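Local coordinates for protein FG41 Malonate Semialdehyde Decarboxylase (Coryneform bacterium, PDB 4LHP) that is a member of the tautomerase superfamily, whose subunits are built from beta-alpha-beta units, and assembles as a trimer, at residues A[6-11]-A[62-67]; A[17-22]-A[93-98]; A[70-75]-A[104-109]; A[24-29]-A[86-91]. One frame throughout, in Å; residues are numbered along the deposited sequence.

Contact 1 (A[6-11]-A[62-67])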
loop_
_atom_site.group_PDB
_atom_site.type_symbol
_atom_site.label_atom_id
_atom_site.label_comp_id
_atom_site.label_asym_id
_atom_site.label_seq_id
_atom_site.Cartn_x
_atom_site.Cartn_y
_atom_site.Cartn_z
ATOM N N ASP A 6 6.624 3.380 -6.766
ATOM C CA ASP A 6 6.050 2.938 -8.030
ATOM C C ASP A 6 6.410 3.917 -9.140
ATOM O O ASP A 6 6.070 5.099 -9.081
ATOM C CB ASP A 6 4.531 2.800 -7.916
ATOM C CG ASP A 6 4.113 1.602 -7.080
ATOM O OD1 ASP A 6 3.753 0.561 -7.668
ATOM O OD2 ASP A 6 4.145 1.701 -5.836
ATOM N N LEU A 7 7.106 3.411 -10.151
ATOM C CA LEU A 7 7.546 4.232 -11.267
ATOM C C LEU A 7 7.293 3.472 -12.565
ATOM O O LEU A 7 6.519 2.516 -12.576
ATOM C CB LEU A 7 9.019 4.616 -11.096
ATOM C CG LEU A 7 9.934 3.538 -10.514
ATOM C CD1 LEU A 7 9.998 2.332 -11.432
ATOM C CD2 LEU A 7 11.324 4.099 -10.260
ATOM N N THR A 8 7.927 3.889 -13.655
ATOM C CA THR A 8 7.603 3.335 -14.963
ATOM C C THR A 8 8.777 2.619 -15.630
ATOM O O THR A 8 9.939 2.946 -15.391
ATOM C CB THR A 8 7.080 4.430 -15.892
ATOM O OG1 THR A 8 8.033 5.496 -15.959
ATOM C CG2 THR A 8 5.760 4.973 -15.366
ATOM N N SER A 9 8.453 1.650 -16.481
ATOM C CA SER A 9 9.448 0.746 -17.052
ATOM C C SER A 9 10.381 1.400 -18.071
ATOM O O SER A 9 11.428 0.841 -18.398
ATOM C CB SER A 9 8.760 -0.472 -17.680
ATOM O OG SER A 9 7.715 -0.091 -18.560
ATOM N N ASP A 10 10.010 2.574 -18.573
ATOM C CA ASP A 10 10.865 3.296 -19.514
ATOM C C ASP A 10 12.140 3.799 -18.837
ATOM O O ASP A 10 13.120 4.115 -19.510
ATOM C CB ASP A 10 10.112 4.467 -20.148
ATOM C CG ASP A 10 9.547 5.422 -19.120
ATOM O OD1 ASP A 10 8.579 5.042 -18.428
ATOM O OD2 ASP A 10 10.064 6.552 -19.012
ATOM N N ARG A 11 12.122 3.879 -17.510
ATOM C CA ARG A 11 13.307 4.282 -16.760
ATOM C C ARG A 11 14.248 3.095 -16.606
ATOM O O ARG A 11 13.813 1.977 -16.328
ATOM C CB ARG A 11 12.921 4.838 -15.387
ATOM C CG ARG A 11 12.153 6.149 -15.452
ATOM C CD ARG A 11 12.027 6.800 -14.083
ATOM N NE ARG A 11 11.253 8.039 -14.137
ATOM C CZ ARG A 11 11.758 9.239 -14.414
ATOM N NH1 ARG A 11 13.051 9.390 -14.671
ATOM N NH2 ARG A 11 10.961 10.296 -14.437
ATOM N N SER A 62 5.268 14.354 -17.298
ATOM C CA SER A 62 5.648 13.382 -18.305
ATOM C C SER A 62 4.992 12.060 -17.937
ATOM O O SER A 62 4.496 11.902 -16.822
ATOM C CB SER A 62 7.169 13.226 -18.366
ATOM O OG SER A 62 7.662 12.400 -17.322
ATOM N N PRO A 63 4.976 11.105 -18.873
ATOM C CA PRO A 63 4.447 9.779 -18.546
ATOM C C PRO A 63 5.291 9.079 -17.485
ATOM O O PRO A 63 4.798 8.188 -16.796
ATOM C CB PRO A 63 4.535 9.027 -19.879
ATOM C CG PRO A 63 4.582 10.100 -20.926
ATOM C CD PRO A 63 5.339 11.224 -20.294
ATOM N N SER A 64 6.550 9.485 -17.355
ATOM C CA SER A 64 7.472 8.819 -16.441
ATOM C C SER A 64 7.293 9.302 -15.001
ATOM O O SER A 64 8.187 9.913 -14.418
ATOM C CB SER A 64 8.919 9.019 -16.901
ATOM O OG SER A 64 9.062 8.734 -18.285
ATOM N N VAL A 65 6.128 9.004 -14.436
ATOM C CA VAL A 65 5.780 9.419 -13.083
ATOM C C VAL A 65 6.498 8.561 -12.044
ATOM O O VAL A 65 6.762 7.384 -12.277
ATOM C CB VAL A 65 4.252 9.316 -12.878
ATOM C CG1 VAL A 65 3.864 9.483 -11.415
ATOM C CG2 VAL A 65 3.539 10.347 -13.744
ATOM N N VAL A 66 6.832 9.169 -10.909
ATOM C CA VAL A 66 7.412 8.447 -9.783
ATOM C C VAL A 66 6.616 8.753 -8.519
ATOM O O VAL A 66 6.601 9.884 -8.035
ATOM C CB VAL A 66 8.887 8.826 -9.566
ATOM C CG1 VAL A 66 9.427 8.174 -8.297
ATOM C CG2 VAL A 66 9.715 8.432 -10.782
ATOM N N ILE A 67 5.949 7.729 -7.995
ATOM C CA ILE A 67 5.092 7.876 -6.826
ATOM C C ILE A 67 5.743 7.230 -5.610
ATOM O O ILE A 67 6.048 6.038 -5.616
ATOM C CB ILE A 67 3.705 7.251 -7.081
ATOM C CG1 ILE A 67 2.956 8.079 -8.129
ATOM C CG2 ILE A 67 2.898 7.175 -5.793
ATOM C CD1 ILE A 67 1.649 7.479 -8.577
HETATM O O HOH W 1 8.859 6.867 -13.766
#
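Thr8, Arg11 and Val65 converge on one water, which gives its hydrogens to Thr8 OG1 and Val65 O and accepts from Arg11 NE at 2.7 Å. The guanidinium of Arg11 takes a second hold: NH2 donates to Ser64 O at 2.8 Å with an N-H...O angle of 163°. This bond lies in the carbonyl plane and on a lone pair, and the acceptor sits at the edge of the guanidinium, close to its plane. Arg11 NH1 turns to Gly96 O. Ser64 also uses its hydroxyl, OG giving a short bond of 2.5 Å to Asp10 OD2. The other carboxylate oxygen, OD1, accepts from Thr8 OG1 at 2.6 Å, and both donors come from the syn side, somewhat out of the carboxylate plane. With both oxygens held, the rotation of this carboxylate is fixed. Val66 CG2 packs 3.9 Å from Leu7 CB and also meets Arg11, the two side chains crossing at about a right angle. Deeper in, Asp6 N donates to Ile67 O at 3.0 Å and Ile67 N to Asp6 O at 2.8 Å. That reciprocal, hydrogen-bonded antiparallel pair joins strands 2-8 and 66-73, neighbours in the mixed sheet of this tautomerase fold.

Contact 2 (A[17-22]-A[93-98])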
loop_
_atom_site.group_PDB
_atom_site.type_symbol
_atom_site.label_atom_id
_atom_site.label_comp_id
_atom_site.label_asym_id
_atom_site.label_seq_id
_atom_site.Cartn_x
_atom_site.Cartn_y
_atom_site.Cartn_z
ATOM N N ARG A 17 17.160 2.213 -9.385
ATOM C CA ARG A 17 17.994 1.958 -8.226
ATOM C C ARG A 17 18.563 3.269 -7.686
ATOM O O ARG A 17 18.641 3.471 -6.474
ATOM C CB ARG A 17 19.117 0.987 -8.595
ATOM C CG ARG A 17 20.055 0.646 -7.451
ATOM C CD ARG A 17 19.301 0.395 -6.155
ATOM N NE ARG A 17 20.196 0.422 -5.002
ATOM C CZ ARG A 17 20.495 -0.623 -4.234
ATOM N NH1 ARG A 17 19.969 -1.820 -4.462
ATOM N NH2 ARG A 17 21.329 -0.461 -3.219
ATOM N N ALA A 18 18.949 4.164 -8.590
ATOM C CA ALA A 18 19.447 5.480 -8.196
ATOM C C ALA A 18 18.336 6.309 -7.553
ATOM O O ALA A 18 18.539 6.933 -6.511
ATOM C CB ALA A 18 20.031 6.208 -9.395
ATOM N N ILE A 19 17.163 6.319 -8.181
ATOM C CA ILE A 19 15.988 6.944 -7.583
ATOM C C ILE A 19 15.822 6.441 -6.152
ATOM O O ILE A 19 15.650 7.228 -5.222
ATOM C CB ILE A 19 14.701 6.631 -8.387
ATOM C CG1 ILE A 19 14.711 7.370 -9.727
ATOM C CG2 ILE A 19 13.462 7.024 -7.592
ATOM C CD1 ILE A 19 13.589 6.960 -10.661
ATOM N N ALA A 20 15.890 5.124 -5.982
ATOM C CA ALA A 20 15.706 4.507 -4.674
ATOM C C ALA A 20 16.795 4.948 -3.700
ATOM O O ALA A 20 16.526 5.188 -2.523
ATOM C CB ALA A 20 15.692 2.991 -4.807
ATOM N N ASP A 21 18.023 5.059 -4.197
ATOM C CA ASP A 21 19.145 5.485 -3.371
ATOM C C ASP A 21 18.939 6.912 -2.876
ATOM O O ASP A 21 19.223 7.228 -1.721
ATOM C CB ASP A 21 20.453 5.401 -4.158
ATOM C CG ASP A 21 20.911 3.973 -4.384
ATOM O OD1 ASP A 21 20.675 3.117 -3.507
ATOM O OD2 ASP A 21 21.518 3.708 -5.441
ATOM N N ALA A 22 18.436 7.767 -3.757
ATOM C CA ALA A 22 18.269 9.179 -3.444
ATOM C C ALA A 22 17.176 9.389 -2.404
ATOM O O ALA A 22 17.300 10.241 -1.524
ATOM C CB ALA A 22 17.955 9.959 -4.707
ATOM N N ALA A 93 16.165 15.444 -8.890
ATOM C CA ALA A 93 16.344 16.280 -10.078
ATOM C C ALA A 93 17.582 15.891 -10.896
ATOM O O ALA A 93 17.468 15.580 -12.083
ATOM C CB ALA A 93 16.398 17.752 -9.686
ATOM N N PRO A 94 18.768 15.907 -10.269
ATOM C CA PRO A 94 19.990 15.556 -11.003
ATOM C C PRO A 94 19.963 14.128 -11.539
ATOM O O PRO A 94 20.666 13.813 -12.500
ATOM C CB PRO A 94 21.089 15.702 -9.945
ATOM C CG PRO A 94 20.385 15.566 -8.643
ATOM C CD PRO A 94 19.053 16.204 -8.856
ATOM N N ILE A 95 19.157 13.277 -10.914
ATOM C CA ILE A 95 19.063 11.875 -11.299
ATOM C C ILE A 95 18.227 11.690 -12.563
ATOM O O ILE A 95 18.339 10.669 -13.243
ATOM C CB ILE A 95 18.475 11.034 -10.148
ATOM C CG1 ILE A 95 19.583 10.663 -9.164
ATOM C CG2 ILE A 95 17.807 9.772 -10.674
ATOM C CD1 ILE A 95 19.082 10.105 -7.861
ATOM N N GLY A 96 17.398 12.679 -12.878
ATOM C CA GLY A 96 16.597 12.641 -14.090
ATOM C C GLY A 96 15.101 12.578 -13.844
ATOM O O GLY A 96 14.348 12.091 -14.687
ATOM N N VAL A 97 14.664 13.066 -12.687
ATOM C CA VAL A 97 13.240 13.139 -12.383
ATOM C C VAL A 97 12.834 14.589 -12.161
ATOM O O VAL A 97 13.220 15.204 -11.166
ATOM C CB VAL A 97 12.882 12.332 -11.125
ATOM C CG1 VAL A 97 11.381 12.380 -10.871
ATOM C CG2 VAL A 97 13.359 10.892 -11.257
ATOM N N ALA A 98 12.060 15.132 -13.093
ATOM C CA ALA A 98 11.585 16.504 -12.988
ATOM C C ALA A 98 10.675 16.651 -11.773
ATOM O O ALA A 98 10.062 15.682 -11.329
ATOM C CB ALA A 98 10.846 16.900 -14.250
#
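Apolar contact between Ile95 and the face of helix 13-31 formed by Ala18, Ile19 and Ala22 makes up most of this join. Ile95 reaches across with both of its branches. The CG1 branch runs beside its own backbone N (chi1 -83°), which carries CD1 to the helix, where it sits 3.4 Å from Ala22 CB, closer than two methyls normally pack, a sign of a tight fit. The same methyl is 3.5 Å from Ala18 O and somewhat farther from Ala18 CB. The other branch, CG2, meets Ile19 CG1 at 4.0 Å, the two isoleucines lying obliquely to each other. Val97 extends the apolar patch: its CG2 lies 4.0 Å from Ile19 CD1, and these two side chains cross at about a right angle. Leu92 of helix 78-92 also touches Ile19, Ala22 and Val97.

Polar interactions of the loop lead to residues beyond the two segments. Ile95 O accepts from Gln15 and Gly96 O from Arg11, which ties segment 93-98 to the chain just ahead of residues 17-22.

Backbone bonding sets the loop's shape. Ala93 to Gly96 form a type I turn, with Gly96 N donating to Ala93 O at 3.0 Å, while Val97 N returns to Leu92 O. Gly96, at phi 115°, is the C-prime residue of the Schellman motif that ends helix 78-92 and presents Ile95 and Val97 to the neighbouring helix.

Contact 3 (A[70-75]-A[104-109]). With PO4 (phosphate ion), chain M.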
loop_
_atom_site.group_PDB
_atom_site.type_symbol
_atom_site.label_atom_id
_atom_site.label_comp_id
_atom_site.label_asym_id
_atom_site.label_seq_id
_atom_site.Cartn_x
_atom_site.Cartn_y
_atom_site.Cartn_z
ATOM N N VAL A 70 5.324 6.725 1.566
ATOM C CA VAL A 70 6.120 6.523 2.767
ATOM C C VAL A 70 5.255 6.014 3.911
ATOM O O VAL A 70 4.274 6.652 4.295
ATOM C CB VAL A 70 6.814 7.828 3.197
ATOM C CG1 VAL A 70 7.509 7.654 4.539
ATOM C CG2 VAL A 70 7.806 8.271 2.130
ATOM N N PHE A 71 5.616 4.850 4.439
ATOM C CA PHE A 71 4.938 4.283 5.598
ATOM C C PHE A 71 5.860 4.387 6.805
ATOM O O PHE A 71 6.858 3.676 6.895
ATOM C CB PHE A 71 4.553 2.827 5.331
ATOM C CG PHE A 71 3.474 2.668 4.296
ATOM C CD1 PHE A 71 3.791 2.572 2.950
ATOM C CD2 PHE A 71 2.141 2.621 4.670
ATOM C CE1 PHE A 71 2.797 2.428 1.996
ATOM C CE2 PHE A 71 1.144 2.477 3.721
ATOM C CZ PHE A 71 1.473 2.381 2.383
ATOM N N THR A 72 5.522 5.277 7.732
ATOM C CA THR A 72 6.429 5.630 8.816
ATOM C C THR A 72 5.678 5.843 10.129
ATOM O O THR A 72 4.463 6.038 10.137
ATOM C CB THR A 72 7.198 6.918 8.477
ATOM O OG1 THR A 72 8.329 7.058 9.344
ATOM C CG2 THR A 72 6.294 8.135 8.615
ATOM N N GLN A 73 6.409 5.816 11.237
ATOM C CA GLN A 73 5.803 6.013 12.549
ATOM C C GLN A 73 5.220 7.417 12.672
ATOM O O GLN A 73 5.788 8.384 12.165
ATOM C CB GLN A 73 6.833 5.807 13.663
ATOM C CG GLN A 73 7.574 4.484 13.619
ATOM C CD GLN A 73 8.514 4.319 14.796
ATOM O OE1 GLN A 73 8.105 4.446 15.948
ATOM N NE2 GLN A 73 9.781 4.050 14.512
ATOM N N ALA A 74 4.082 7.522 13.350
ATOM C CA ALA A 74 3.512 8.820 13.685
ATOM C C ALA A 74 4.490 9.576 14.573
ATOM O O ALA A 74 5.339 8.969 15.227
ATOM C CB ALA A 74 2.185 8.642 14.404
ATOM N N GLY A 75 4.370 10.899 14.595
ATOM C CA GLY A 75 5.167 11.718 15.489
ATOM C C GLY A 75 5.933 12.824 14.790
ATOM O O GLY A 75 6.301 13.820 15.413
ATOM N N ILE A 104 4.353 12.302 -3.682
ATOM C CA ILE A 104 4.725 11.671 -2.422
ATOM C C ILE A 104 3.550 11.636 -1.452
ATOM O O ILE A 104 2.850 12.633 -1.275
ATOM C CB ILE A 104 5.900 12.412 -1.751
ATOM C CG1 ILE A 104 7.059 12.575 -2.738
ATOM C CG2 ILE A 104 6.356 11.666 -0.504
ATOM C CD1 ILE A 104 8.207 13.400 -2.205
ATOM N N ALA A 105 3.341 10.483 -0.825
ATOM C CA ALA A 105 2.277 10.327 0.160
ATOM C C ALA A 105 2.826 9.696 1.432
ATOM O O ALA A 105 3.703 8.837 1.376
ATOM C CB ALA A 105 1.159 9.473 -0.406
ATOM N N ILE A 106 2.304 10.126 2.577
ATOM C CA ILE A 106 2.717 9.580 3.863
ATOM C C ILE A 106 1.533 8.932 4.574
ATOM O O ILE A 106 0.456 9.515 4.663
ATOM C CB ILE A 106 3.321 10.673 4.772
ATOM C CG1 ILE A 106 4.540 11.309 4.096
ATOM C CG2 ILE A 106 3.701 10.089 6.127
ATOM C CD1 ILE A 106 5.363 12.202 5.009
ATOM N N THR A 107 1.742 7.717 5.074
ATOM C CA THR A 107 0.716 6.998 5.820
ATOM C C THR A 107 1.328 6.486 7.120
ATOM O O THR A 107 2.373 5.837 7.109
ATOM C CB THR A 107 0.145 5.821 5.006
ATOM O OG1 THR A 107 -0.485 6.318 3.818
ATOM C CG2 THR A 107 -0.875 5.043 5.825
ATOM N N GLU A 108 0.672 6.776 8.240
ATOM C CA GLU A 108 1.293 6.599 9.551
ATOM C C GLU A 108 0.796 5.386 10.336
ATOM O O GLU A 108 -0.291 4.861 10.086
ATOM C CB GLU A 108 1.096 7.868 10.387
ATOM C CG GLU A 108 1.858 9.072 9.853
ATOM C CD GLU A 108 1.655 10.319 10.690
ATOM O OE1 GLU A 108 0.536 10.515 11.210
ATOM O OE2 GLU A 108 2.619 11.102 10.831
ATOM N N ASN A 109 1.621 4.946 11.283
ATOM C CA ASN A 109 1.249 3.897 12.224
ATOM C C ASN A 109 2.053 4.039 13.515
ATOM O O ASN A 109 2.685 5.069 13.741
ATOM C CB ASN A 109 1.443 2.511 11.603
ATOM C CG ASN A 109 2.887 2.226 11.230
ATOM O OD1 ASN A 109 3.795 2.991 11.556
ATOM N ND2 ASN A 109 3.104 1.111 10.543
HETATM P P PO4 M . 10.412 5.014 10.992
HETATM O O1 PO4 M . 11.590 4.073 11.114
HETATM O O2 PO4 M . 10.646 5.972 9.848
HETATM O O3 PO4 M . 9.154 4.216 10.730
HETATM O O4 PO4 M . 10.266 5.800 12.275
HETATM O O HOH W 2 5.248 10.949 11.378
#
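Ala74 N donates to Asn109 O at 2.8 Å, and this bond closes a run of five between two parallel strands. Val70 begins the run, its N giving to Ala105 O at 2.7 Å and its O accepting from Thr107 N. The middle is longer: Thr72 N to Thr107 O and Asn109 N to Thr72 O both measure 3.3 Å. CA-H...O contacts add to the ladder, as where Ile106 CA approaches Val70 O.

Side chains form the next layer. Phe71 and Thr107 run alongside each other in the same direction, with Phe71 ring atom CE2 3.7 Å from Thr107 CB. The Thr107 hydroxyl bonds to His69, whose ring stacks on Phe71. With Val70 and Ile106 on the opposite face, Thr72 CG2 leans on Ile106 CG2. Thr72 OG1, anti to the backbone N (chi1 -164°), donates to phosphate O2 at 2.6 Å. Gln73 N binds phosphate O3, and Gln73 NE2 reaches O4. The ion is probably from the crystallisation liquor; two residues of segment 70-75 give it three bonds, one of them, from NE2, weak.

Farther out, a water donates to both Gln73 O and Glu108 OE2, the latter also in a salt bridge with Lys81 of helix 78-92. Asn109 ND2 donates to Ile106 O of the third subunit. The axes of segments 70-73 and 104-109 approach to 4.8 Å, with N-to-C directions 33° apart, and helix 78-92 links the two strands in sequence, which makes this the strand pair of a beta-alpha-beta unit.

Contact 4 (A[24-29]-A[86-91])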
loop_
_atom_site.group_PDB
_atom_site.type_symbol
_atom_site.label_atom_id
_atom_site.label_comp_id
_atom_site.label_asym_id
_atom_site.label_seq_id
_atom_site.Cartn_x
_atom_site.Cartn_y
_atom_site.Cartn_z
ATOM N N HIS A 24 16.170 7.183 -0.106
ATOM C CA HIS A 24 16.676 6.721 1.181
ATOM C C HIS A 24 17.594 7.764 1.807
ATOM O O HIS A 24 17.410 8.148 2.961
ATOM C CB HIS A 24 17.431 5.399 1.057
ATOM C CG HIS A 24 17.908 4.866 2.371
ATOM N ND1 HIS A 24 17.047 4.555 3.400
ATOM C CD2 HIS A 24 19.155 4.619 2.839
ATOM C CE1 HIS A 24 17.739 4.125 4.440
ATOM N NE2 HIS A 24 19.022 4.152 4.123
ATOM N N ASP A 25 18.587 8.216 1.045
ATOM C CA ASP A 25 19.553 9.186 1.554
ATOM C C ASP A 25 18.858 10.452 2.044
ATOM O O ASP A 25 19.263 11.043 3.045
ATOM C CB ASP A 25 20.591 9.537 0.484
ATOM C CG ASP A 25 21.537 8.387 0.186
ATOM O OD1 ASP A 25 21.569 7.417 0.974
ATOM O OD2 ASP A 25 22.256 8.460 -0.833
ATOM N N ALA A 26 17.808 10.865 1.340
ATOM C CA ALA A 26 17.046 12.041 1.738
ATOM C C ALA A 26 16.394 11.822 3.101
ATOM O O ALA A 26 16.404 12.711 3.954
ATOM C CB ALA A 26 15.991 12.372 0.690
ATOM N N LEU A 27 15.836 10.634 3.305
ATOM C CA LEU A 27 15.165 10.312 4.561
ATOM C C LEU A 27 16.148 10.217 5.729
ATOM O O LEU A 27 15.831 10.619 6.845
ATOM C CB LEU A 27 14.374 9.008 4.432
ATOM C CG LEU A 27 13.242 9.010 3.401
ATOM C CD1 LEU A 27 12.549 7.656 3.375
ATOM C CD2 LEU A 27 12.241 10.122 3.678
ATOM N N VAL A 28 17.339 9.680 5.481
ATOM C CA VAL A 28 18.349 9.608 6.531
ATOM C C VAL A 28 18.736 11.023 6.954
ATOM O O VAL A 28 18.904 11.307 8.140
ATOM C CB VAL A 28 19.607 8.842 6.075
ATOM C CG1 VAL A 28 20.688 8.894 7.153
ATOM C CG2 VAL A 28 19.256 7.400 5.730
ATOM N N GLU A 29 18.861 11.912 5.974
ATOM C CA GLU A 29 19.228 13.296 6.240
ATOM C C GLU A 29 18.147 14.039 7.022
ATOM O O GLU A 29 18.441 14.705 8.014
ATOM C CB GLU A 29 19.514 14.028 4.927
ATOM N N ALA A 86 10.654 18.110 0.151
ATOM C CA ALA A 86 11.570 18.973 -0.585
ATOM C C ALA A 86 12.932 18.316 -0.786
ATOM O O ALA A 86 13.532 18.439 -1.852
ATOM C CB ALA A 86 11.722 20.309 0.130
ATOM N N ALA A 87 13.421 17.615 0.230
ATOM C CA ALA A 87 14.725 16.967 0.133
ATOM C C ALA A 87 14.676 15.861 -0.913
ATOM O O ALA A 87 15.579 15.730 -1.741
ATOM C CB ALA A 87 15.144 16.408 1.479
ATOM N N ILE A 88 13.612 15.068 -0.866
ATOM C CA ILE A 88 13.419 13.986 -1.821
ATOM C C ILE A 88 13.404 14.509 -3.252
ATOM O O ILE A 88 14.132 14.014 -4.109
ATOM C CB ILE A 88 12.105 13.230 -1.541
ATOM C CG1 ILE A 88 12.260 12.355 -0.294
ATOM C CG2 ILE A 88 11.711 12.372 -2.739
ATOM C CD1 ILE A 88 10.958 11.768 0.213
ATOM N N THR A 89 12.579 15.517 -3.510
ATOM C CA THR A 89 12.394 16.011 -4.871
ATOM C C THR A 89 13.647 16.712 -5.381
ATOM O O THR A 89 13.962 16.637 -6.572
ATOM C CB THR A 89 11.176 16.952 -4.968
ATOM O OG1 THR A 89 10.085 16.404 -4.218
ATOM C CG2 THR A 89 10.742 17.121 -6.414
ATOM N N GLU A 90 14.370 17.377 -4.485
ATOM C CA GLU A 90 15.600 18.052 -4.877
ATOM C C GLU A 90 16.704 17.047 -5.209
ATOM O O GLU A 90 17.555 17.311 -6.064
ATOM C CB GLU A 90 16.063 19.023 -3.791
ATOM C CG GLU A 90 15.182 20.229 -3.648
ATOM C CD GLU A 90 15.723 21.196 -2.619
ATOM O OE1 GLU A 90 16.921 21.080 -2.270
ATOM O OE2 GLU A 90 14.957 22.066 -2.146
ATOM N N SER A 91 16.683 15.897 -4.542
ATOM C CA SER A 91 17.699 14.870 -4.767
ATOM C C SER A 91 17.434 14.089 -6.053
ATOM O O SER A 91 18.343 13.482 -6.621
ATOM C CB SER A 91 17.780 13.906 -3.575
ATOM O OG SER A 91 16.779 12.900 -3.617
#
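Ile88 and Ala26 meet where helices 78-92 and 13-31 come together, and the side chain of Ile88 can be followed outward from its branch point. At CB the chain divides. CG2, anti to the backbone N, belongs to the side facing the sheet, where Ile88 touches Ile104 of strand 102-109. CG1 takes the place beside the backbone N (chi1 -74°), and this directs it at the opposing helix, 3.9 Å from Ala26 CB. Beyond it the chain runs on extended, and the tip, CD1, comes to 4.0 Å from Leu27 CD2, the two side chains lying at a slant to one another.

The Ala26 methyl sits at the centre of the contact. Besides CG1, it lies 3.9 Å from Ile88 N and 4.2 Å from Ala87 CB, so it rests against backbone as well as side chain. Ser91 OG stands at its margin, 4.4 Å from Ala26 CB. That hydroxyl is engaged on its own helix: its hydrogen goes mainly to Ile88 O, 2.9 Å from Ser91 OG, with Ala22 O, one turn earlier on the partner helix, as a weak second acceptor.

The segment axes pass 8.7 Å apart, with N-to-C directions at 145°, an antiparallel crossing. The nearest alpha carbons, those of Ala26 and Ile88, are 5.4 Å apart, a separation that the short methyl of Ala26 permits. Between the two segments all the side-chain bonding is dispersive; the contact therefore rests on van der Waals fit between small and branched groups, with the serine hydroxyl turned to backbone carbonyls at its margin.

In the fold
Contacts 1 and 3 join strands of one sheet and share strand 66-73, yet lie on opposite sides of the chain's centre, about 22 Å apart between centres. The first is antiparallel and largely buried; the second is parallel, partly buried, and reaches both other subunits. Contacts 2 and 4 share helix 13-31 on the helical side of the fold, contact 2 pairing it with the loop after helix 78-92; both are buried and almost wholly apolar, whereas the strand contacts depend on hydrogen bonds. The layers meet where Leu7 packs on Ile19 and Arg11 approaches Gly96 (contacts 1 and 2) and where Ile104 packs on Ile88 (contacts 3 and 4). Ala22 against Ser91 connects contact 2 to contact 4.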